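Long-range contacts in beta-glucuronidase (Dictyoglomus thermophilum, PDB 6XXW), which probably hydrolyses beta-D-glucuronides, as a member of glycoside hydrolase family 2: residues Phe301-His307 against Gly546-Phe552; Gly507-Ile511 against Arg563-Lys569; Gln527-Lys532 against Lys579-Leu585. All coordinates share one frame; numbering follows the deposited sequence.

Contact 1 of 3, residues Phe301-His307 against Gly546-Phe552; sequences FKGFGKH and GEHIWNF
Phe301-Gly305 and the chain from Gly546 onward lie side by side in the first and last strands of the TIM barrel, and their parallel pairing closes its seam. Four backbone bonds make the ladder: Glu547 N to Phe301 O, Gly303 N to Glu547 O, Ile549 N to Gly303 O and, longest, Gly305 N to Ile549 O at 3.2 Å. Packing is tight at Gly303, where the His548 imidazole folds against the neighbouring strand and CD2 comes within 3.4 Å of Gly303 C; a beta carbon on Gly303 would press on His548 NE2. That nitrogen is hydrogen-bonded to Ser336 OG of the next strand. With an alanine in place of His548, Ser336 would probably lose this partner and a gap would open beside Gly303. On the opposite face of the sheet, Phe304 looks toward helix 319-332 and receives the edge of the Phe552 ring on its face, centroids 5.6 Å apart. Phe552 holds CG anti to its backbone N (chi1 177°), setting its ring against the bent end of Lys306: CE sits over the face, 3.9 Å from the Phe552 centroid, while NZ makes an off-centre cation-pi contact and a salt bridge to Asp325. The looser side is at Lys302, whose side chain stays clear of Gly546-Phe552 and bonds through NZ to Leu592 O. The barrel-mouth end is less regular: Trp550 CH2 comes within 3.6 Å of His307 NE2, ND1 of that ring bonds to Tyr342 OH, and a bound Tris lies about 3 Å from the Trp550 side chain. The peptide between Trp550 and Asn551 is cis. Beyond it Phe552 N bonds to Gly305 O at 3.0 Å, while Asn551 OD1 accepts from Ala553 N and Asn551 ND2 gives a weak bond to Lys306 O at 3.3 Å.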
# COMPACT_ATOMS: atom_id res chain seq x y z
N PHE A 301 -9.54 32.93 1.49
CA PHE A 301 -8.67 31.99 0.79
C PHE A 301 -9.02 30.56 1.18
O PHE A 301 -9.03 30.22 2.36
CB PHE A 301 -7.19 32.21 1.13
CG PHE A 301 -6.63 33.49 0.62
CD1 PHE A 301 -6.85 34.68 1.30
CD2 PHE A 301 -5.84 33.50 -0.51
CE1 PHE A 301 -6.31 35.87 0.84
CE2 PHE A 301 -5.28 34.70 -0.98
CZ PHE A 301 -5.52 35.88 -0.29
N LYS A 302 -9.19 29.74 0.16
CA LYS A 302 -9.39 28.29 0.35
C LYS A 302 -8.35 27.62 -0.55
O LYS A 302 -8.48 27.73 -1.71
CB LYS A 302 -10.81 27.87 -0.04
CG LYS A 302 -11.92 28.45 0.80
CD LYS A 302 -13.29 28.14 0.29
CE LYS A 302 -13.49 28.42 -1.18
NZ LYS A 302 -14.88 28.16 -1.59
N GLY A 303 -7.36 26.95 0.03
CA GLY A 303 -6.36 26.40 -0.88
C GLY A 303 -5.20 25.69 -0.24
O GLY A 303 -5.34 25.13 0.78
N PHE A 304 -4.01 25.88 -1.06
CA PHE A 304 -2.89 25.01 -0.70
C PHE A 304 -1.57 25.73 -0.74
O PHE A 304 -1.48 26.80 -1.25
CB PHE A 304 -2.85 23.79 -1.63
CG PHE A 304 -4.05 22.90 -1.52
CD1 PHE A 304 -4.13 21.94 -0.52
CD2 PHE A 304 -5.11 23.02 -2.40
CE1 PHE A 304 -5.23 21.12 -0.41
CE2 PHE A 304 -6.22 22.20 -2.30
CZ PHE A 304 -6.28 21.25 -1.30
N GLY A 305 -0.58 25.24 -0.09
CA GLY A 305 0.81 25.46 -0.49
C GLY A 305 1.11 24.36 -1.50
O GLY A 305 0.72 23.22 -1.24
N LYS A 306 1.71 24.71 -2.63
CA LYS A 306 2.05 23.68 -3.62
C LYS A 306 3.57 23.50 -3.68
O LYS A 306 4.22 23.93 -2.82
CB LYS A 306 1.47 24.09 -4.98
CG LYS A 306 -0.03 23.97 -5.11
CD LYS A 306 -0.53 24.33 -6.48
CE LYS A 306 -0.92 23.16 -7.34
NZ LYS A 306 0.21 22.28 -7.68
N HIS A 307 4.03 22.74 -4.65
CA HIS A 307 5.45 22.63 -4.97
C HIS A 307 5.53 22.30 -6.44
O HIS A 307 4.61 21.70 -7.00
CB HIS A 307 6.17 21.52 -4.17
CG HIS A 307 6.96 22.03 -3.01
ND1 HIS A 307 7.97 22.96 -3.14
CD2 HIS A 307 6.88 21.75 -1.69
CE1 HIS A 307 8.47 23.24 -1.96
NE2 HIS A 307 7.83 22.52 -1.06
N GLY A 546 -8.23 33.22 5.70
CA GLY A 546 -7.77 32.16 4.81
C GLY A 546 -7.26 30.90 5.47
O GLY A 546 -6.74 30.92 6.60
N GLU A 547 -7.39 29.78 4.75
CA GLU A 547 -6.86 28.48 5.17
C GLU A 547 -6.14 27.85 3.99
O GLU A 547 -6.73 27.63 2.94
CB GLU A 547 -7.97 27.55 5.71
CG GLU A 547 -9.11 27.20 4.71
CD GLU A 547 -10.37 26.70 5.40
OE1 GLU A 547 -10.90 25.64 4.99
OE2 GLU A 547 -10.84 27.36 6.36
N HIS A 548 -4.84 27.60 4.16
CA HIS A 548 -4.05 26.88 3.17
C HIS A 548 -3.48 25.64 3.84
O HIS A 548 -2.68 25.74 4.78
CB HIS A 548 -2.94 27.77 2.58
CG HIS A 548 -3.38 28.63 1.43
ND1 HIS A 548 -2.49 29.34 0.65
CD2 HIS A 548 -4.61 28.88 0.92
CE1 HIS A 548 -3.15 29.99 -0.29
NE2 HIS A 548 -4.44 29.74 -0.15
N ILE A 549 -3.89 24.48 3.36
CA ILE A 549 -3.38 23.22 3.88
C ILE A 549 -2.03 22.93 3.24
O ILE A 549 -1.82 23.17 2.05
CB ILE A 549 -4.40 22.09 3.62
CG1 ILE A 549 -5.64 22.23 4.53
CG2 ILE A 549 -3.78 20.70 3.88
CD1 ILE A 549 -6.67 23.30 4.10
N TRP A 550 -1.09 22.43 4.04
CA TRP A 550 0.16 21.88 3.54
C TRP A 550 0.02 20.36 3.46
O TRP A 550 -0.18 19.72 4.50
CB TRP A 550 1.31 22.22 4.50
CG TRP A 550 2.63 21.87 3.94
CD1 TRP A 550 3.38 20.76 4.22
CD2 TRP A 550 3.35 22.62 2.98
NE1 TRP A 550 4.55 20.80 3.49
CE2 TRP A 550 4.55 21.93 2.72
CE3 TRP A 550 3.11 23.83 2.32
CZ2 TRP A 550 5.52 22.41 1.82
CZ3 TRP A 550 4.07 24.31 1.42
CH2 TRP A 550 5.25 23.60 1.18
N ASN A 551 0.14 19.78 2.26
CA ASN A 551 0.50 20.41 0.98
C ASN A 551 -0.55 19.95 -0.02
O ASN A 551 -1.32 19.04 0.29
CB ASN A 551 1.89 19.97 0.51
CG ASN A 551 2.38 20.69 -0.76
OD1 ASN A 551 1.99 20.35 -1.88
ND2 ASN A 551 3.25 21.68 -0.57
N PHE A 552 -0.57 20.55 -1.21
CA PHE A 552 -1.40 20.04 -2.30
C PHE A 552 -1.12 18.56 -2.56
O PHE A 552 -2.04 17.74 -2.62
CB PHE A 552 -1.17 20.86 -3.58
CG PHE A 552 -1.93 20.36 -4.80
CD1 PHE A 552 -3.28 20.63 -4.96
CD2 PHE A 552 -1.26 19.66 -5.80
CE1 PHE A 552 -3.98 20.19 -6.09
CE2 PHE A 552 -1.94 19.20 -6.94
CZ PHE A 552 -3.31 19.47 -7.08

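Contact 2 of 3, residues Gly507-Ile511 against Arg563-Lys569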
# COMPACT_ATOMS: atom_id res chain seq x y z
N GLY A 507 -1.08 20.65 8.62
CA GLY A 507 -1.28 19.35 8.04
C GLY A 507 -0.45 18.30 8.74
O GLY A 507 0.27 18.58 9.70
N ALA A 508 -0.58 17.07 8.23
CA ALA A 508 0.02 15.89 8.82
C ALA A 508 0.44 14.94 7.70
O ALA A 508 -0.24 14.86 6.68
CB ALA A 508 -0.98 15.19 9.76
N ASP A 509 1.57 14.25 7.87
CA ASP A 509 1.95 13.23 6.90
C ASP A 509 0.94 12.09 6.94
O ASP A 509 0.50 11.69 8.02
CB ASP A 509 3.34 12.67 7.19
CG ASP A 509 4.45 13.68 6.98
OD1 ASP A 509 4.63 14.54 7.87
OD2 ASP A 509 5.14 13.59 5.95
N ALA A 510 0.54 11.59 5.77
CA ALA A 510 -0.36 10.44 5.69
C ALA A 510 0.11 9.53 4.56
O ALA A 510 0.20 9.96 3.41
CB ALA A 510 -1.82 10.86 5.47
N ILE A 511 0.44 8.28 4.89
CA ILE A 511 0.73 7.30 3.86
C ILE A 511 -0.60 6.82 3.30
O ILE A 511 -1.49 6.40 4.05
CB ILE A 511 1.54 6.12 4.42
CG1 ILE A 511 2.78 6.60 5.18
CG2 ILE A 511 1.91 5.16 3.28
CD1 ILE A 511 3.65 7.52 4.39
N ARG A 563 11.50 11.55 6.97
CA ARG A 563 10.85 11.72 5.67
C ARG A 563 10.65 10.37 5.00
O ARG A 563 11.63 9.72 4.60
CB ARG A 563 11.67 12.68 4.80
CG ARG A 563 11.55 14.15 5.28
CD ARG A 563 10.15 14.69 4.96
NE ARG A 563 9.90 16.05 5.45
CZ ARG A 563 9.25 16.33 6.58
NH1 ARG A 563 8.81 15.35 7.37
NH2 ARG A 563 9.06 17.59 6.94
N VAL A 564 9.39 9.96 4.85
CA VAL A 564 9.05 8.60 4.39
C VAL A 564 9.00 8.66 2.86
O VAL A 564 7.94 8.71 2.24
CB VAL A 564 7.74 8.10 5.00
CG1 VAL A 564 7.52 6.62 4.73
CG2 VAL A 564 7.72 8.40 6.50
N VAL A 565 10.19 8.63 2.25
CA VAL A 565 10.40 8.92 0.83
C VAL A 565 9.73 10.25 0.49
O VAL A 565 8.74 10.28 -0.26
CB VAL A 565 9.90 7.78 -0.09
CG1 VAL A 565 10.46 7.97 -1.49
CG2 VAL A 565 10.35 6.43 0.45
N GLY A 566 10.27 11.34 1.02
CA GLY A 566 9.71 12.66 0.79
C GLY A 566 8.71 13.07 1.85
O GLY A 566 8.53 12.43 2.90
N ASN A 567 8.04 14.19 1.57
CA ASN A 567 7.04 14.77 2.45
C ASN A 567 5.68 14.20 2.09
O ASN A 567 5.24 14.31 0.94
CB ASN A 567 7.06 16.29 2.32
CG ASN A 567 6.22 17.00 3.37
OD1 ASN A 567 5.02 16.72 3.51
ND2 ASN A 567 6.82 17.95 4.08
N LYS A 568 5.00 13.61 3.06
CA LYS A 568 3.76 12.90 2.81
C LYS A 568 2.54 13.67 3.30
O LYS A 568 1.48 13.07 3.50
CB LYS A 568 3.81 11.51 3.45
CG LYS A 568 4.68 10.52 2.68
CD LYS A 568 3.96 10.08 1.39
CE LYS A 568 4.65 8.91 0.69
NZ LYS A 568 6.01 9.28 0.15
N LYS A 569 2.66 14.99 3.46
CA LYS A 569 1.53 15.81 3.89
C LYS A 569 0.59 16.19 2.74
O LYS A 569 -0.34 16.97 2.96
CB LYS A 569 2.05 17.07 4.58
CG LYS A 569 2.82 16.77 5.86
CD LYS A 569 2.77 17.94 6.84
CE LYS A 569 3.55 17.61 8.11
NZ LYS A 569 4.93 17.11 7.81
O HOH W 1 -1.60 17.49 5.24
O HOH W 2 6.77 15.12 9.46
O HOH W 3 7.24 11.95 5.35
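Asp509 points its carboxylate into the bend of Arg563-Lys569, and each oxygen has its own task. Asp509 OD1 takes the salt bridge from Lys569 NZ at 2.6 Å, met on the syn side but 34° out of the carboxylate plane. Asp509 OD2 accepts the backbone N of Lys568 at 2.9 Å, on its anti side. Two waters extend the grip: one joins OD1 to Arg563 NH1, the other ties OD2 to Val564 N and Gly566 O. Arg563 NE makes a salt bridge to Asp175. Lys569 reaches its mate obliquely, its chain running past Gly507 and Ala508 before turning at the last torsion (chi4 51°) to bring NZ onto Asp509; Tyr473 OH is a second partner of that ammonium. Lys568 goes the other way. Bent at chi2 and chi4, it curls back so that NZ bonds to Val564 O, and Ile511 CD1 lies 3.6 Å from the CG of Lys568 and 4.0 Å from Val564 CG1. The backbones join directly through Ala510 N and Lys568 O at 2.9 Å. Phe514 of a second subunit packs on Ile511 and Lys568. Asn567 OD1 accepts Lys569 N in an Asx turn, and a bound Tris lies about 4 Å from the Asn567 side chain. The two loops follow the seventh and eighth barrel strands, and Asn567 to Lys569 match the Asn-x-Lys motif that in related beta-glucuronidases probably recognises the sugar carboxylate.

Contact 3 of 3, residues Gln527-Lys532 against Lys579-Leu585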
# COMPACT_ATOMS: atom_id res chain seq x y z
N GLN A 527 -4.66 12.72 9.54
CA GLN A 527 -4.56 13.91 8.71
C GLN A 527 -5.90 14.62 8.61
O GLN A 527 -5.98 15.85 8.78
CB GLN A 527 -4.02 13.53 7.33
CG GLN A 527 -4.02 14.69 6.32
CD GLN A 527 -3.66 14.24 4.91
OE1 GLN A 527 -4.04 13.15 4.48
NE2 GLN A 527 -2.92 15.07 4.18
N GLN A 528 -6.98 13.87 8.36
CA GLN A 528 -8.30 14.49 8.24
C GLN A 528 -8.77 15.08 9.57
O GLN A 528 -9.33 16.18 9.59
CB GLN A 528 -9.34 13.47 7.72
CG GLN A 528 -10.80 13.94 7.81
CD GLN A 528 -11.76 13.10 6.97
OE1 GLN A 528 -11.59 12.97 5.76
NE2 GLN A 528 -12.77 12.53 7.62
N GLU A 529 -8.58 14.37 10.68
CA GLU A 529 -9.06 14.89 11.96
C GLU A 529 -8.30 16.14 12.37
O GLU A 529 -8.89 17.12 12.85
CB GLU A 529 -8.94 13.81 13.05
CG GLU A 529 -9.59 14.20 14.38
CD GLU A 529 -11.10 14.32 14.30
OE1 GLU A 529 -11.73 13.67 13.42
OE2 GLU A 529 -11.68 15.07 15.11
N MET A 530 -6.98 16.14 12.19
CA MET A 530 -6.19 17.33 12.50
C MET A 530 -6.69 18.52 11.68
O MET A 530 -6.96 19.59 12.23
CB MET A 530 -4.72 17.05 12.21
CG MET A 530 -3.85 18.30 12.36
SD MET A 530 -2.13 17.97 11.91
CE MET A 530 -1.39 19.57 12.27
N ILE A 531 -6.85 18.34 10.38
CA ILE A 531 -7.25 19.45 9.52
C ILE A 531 -8.65 19.93 9.90
O ILE A 531 -8.91 21.13 9.99
CB ILE A 531 -7.15 19.04 8.04
CG1 ILE A 531 -5.68 19.07 7.59
CG2 ILE A 531 -8.01 19.92 7.16
CD1 ILE A 531 -5.43 18.39 6.25
N LYS A 532 -9.55 18.98 10.19
CA LYS A 532 -10.92 19.32 10.58
C LYS A 532 -10.95 20.16 11.85
O LYS A 532 -11.72 21.12 11.96
CB LYS A 532 -11.73 18.04 10.76
CG LYS A 532 -13.14 18.25 11.27
CD LYS A 532 -13.91 16.93 11.28
CE LYS A 532 -13.56 16.07 12.49
NZ LYS A 532 -14.51 14.91 12.67
N LYS A 579 -6.47 11.74 -1.20
CA LYS A 579 -6.56 11.02 0.05
C LYS A 579 -7.91 11.32 0.71
O LYS A 579 -8.68 12.14 0.22
CB LYS A 579 -5.39 11.37 0.98
CG LYS A 579 -4.03 11.01 0.39
CD LYS A 579 -2.90 11.41 1.35
CE LYS A 579 -1.57 11.48 0.61
NZ LYS A 579 -0.48 12.06 1.47
N MET A 580 -8.18 10.66 1.85
CA MET A 580 -9.45 10.86 2.54
C MET A 580 -9.75 12.34 2.78
O MET A 580 -10.86 12.81 2.49
CB MET A 580 -9.44 10.09 3.86
CG MET A 580 -10.81 9.95 4.49
SD MET A 580 -10.70 9.06 6.06
CE MET A 580 -9.63 7.74 5.55
N VAL A 581 -8.77 13.10 3.28
CA VAL A 581 -9.05 14.49 3.64
C VAL A 581 -9.39 15.35 2.43
O VAL A 581 -10.04 16.39 2.60
CB VAL A 581 -7.86 15.10 4.42
CG1 VAL A 581 -6.69 15.33 3.51
CG2 VAL A 581 -8.28 16.40 5.11
N ALA A 582 -8.97 14.96 1.22
CA ALA A 582 -9.40 15.70 0.02
C ALA A 582 -10.92 15.76 -0.07
O ALA A 582 -11.49 16.78 -0.46
CB ALA A 582 -8.83 15.05 -1.24
N HIS A 583 -11.60 14.66 0.29
CA HIS A 583 -13.06 14.67 0.24
C HIS A 583 -13.66 15.51 1.36
O HIS A 583 -14.69 16.16 1.14
CB HIS A 583 -13.56 13.23 0.25
CG HIS A 583 -12.90 12.39 -0.79
ND1 HIS A 583 -13.27 12.45 -2.12
CD2 HIS A 583 -11.85 11.54 -0.73
CE1 HIS A 583 -12.51 11.63 -2.82
NE2 HIS A 583 -11.63 11.07 -2.00
N PHE A 584 -13.05 15.52 2.54
CA PHE A 584 -13.50 16.44 3.58
C PHE A 584 -13.41 17.89 3.11
O PHE A 584 -14.34 18.68 3.28
CB PHE A 584 -12.68 16.25 4.87
CG PHE A 584 -12.87 17.37 5.87
CD1 PHE A 584 -13.97 17.38 6.71
CD2 PHE A 584 -11.98 18.44 5.92
CE1 PHE A 584 -14.16 18.43 7.62
CE2 PHE A 584 -12.17 19.49 6.81
CZ PHE A 584 -13.27 19.48 7.66
N LEU A 585 -12.28 18.26 2.49
CA LEU A 585 -12.11 19.64 2.03
C LEU A 585 -13.09 19.98 0.91
O LEU A 585 -13.64 21.09 0.87
CB LEU A 585 -10.67 19.87 1.59
CG LEU A 585 -9.62 19.89 2.73
CD1 LEU A 585 -8.20 19.96 2.17
CD2 LEU A 585 -9.88 21.02 3.73
O HOH W 4 -6.46 11.99 4.78
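Val581 projects from the first turn of helix 580-591 into the groove beside helix 524-538. Its CB lies 3.9 Å from the CA of Gln528, close against the neighbouring backbone, and 4.0 Å from Gln528 CB; the rest of the Gln528 side chain runs on to Phe584 CB. From Val581 CB the two methyls part. CG1, set between the backbone N and the carbonyl carbon (chi1 72°), reaches the Gln527 amide, 3.5 Å from its CD. CG2 turns to Ile531 and meets CD1 of that residue at 3.7 Å. Gln527 stretches out across Val581 at about a right angle. Its OE1 takes a water at 2.7 Å that in turn accepts the backbone N of Val581, so a helix-end N-H is tied to the neighbouring helix, while NE2 bonds to Gly570 O. One turn further on, Ile531 CG2 touches Leu585 CD2 at 4.1 Å, and Ile549 of the barrel strand packs on both residues. At the outer rim the Phe584 ring lies across the aliphatic part of Lys532, its CZ 3.7 Å from the CB of Lys532; the lysine bends at chi3, and its NZ makes a salt bridge to Glu529 of the same helix, with a weak hydrogen bond. Met580 also packs on His583 of a third subunit, so the start of this helix belongs to a subunit interface as well. The short helical segments run 30° apart with axes 9.2 Å from each other, as two neighbouring helices of the outer layer of a TIM barrel, here those that follow the seventh and eighth strands.

How the contacts relate
From the N terminus, Phe301-His307 comes first and waits for Gly546-Phe552, so contact 1 closes a loop of more than two hundred residues and completes the barrel. Contact 2 links Gly507-Ile511 to Arg563-Lys569, and contact 3 links Gln527-Lys532 to Lys579-Leu585; each crosses the other two and none nests. Contact 1 closes the inner wall, contact 2 joins the loops at the mouth, and contact 3 joins the outer helices. They meet directly: Asn551 N lies 2.9 Å from Lys569 O, Ile549 packs on Ile531 and Leu585, and Lys579 NZ reaches Ala510 O, tying loops, wall and helices together.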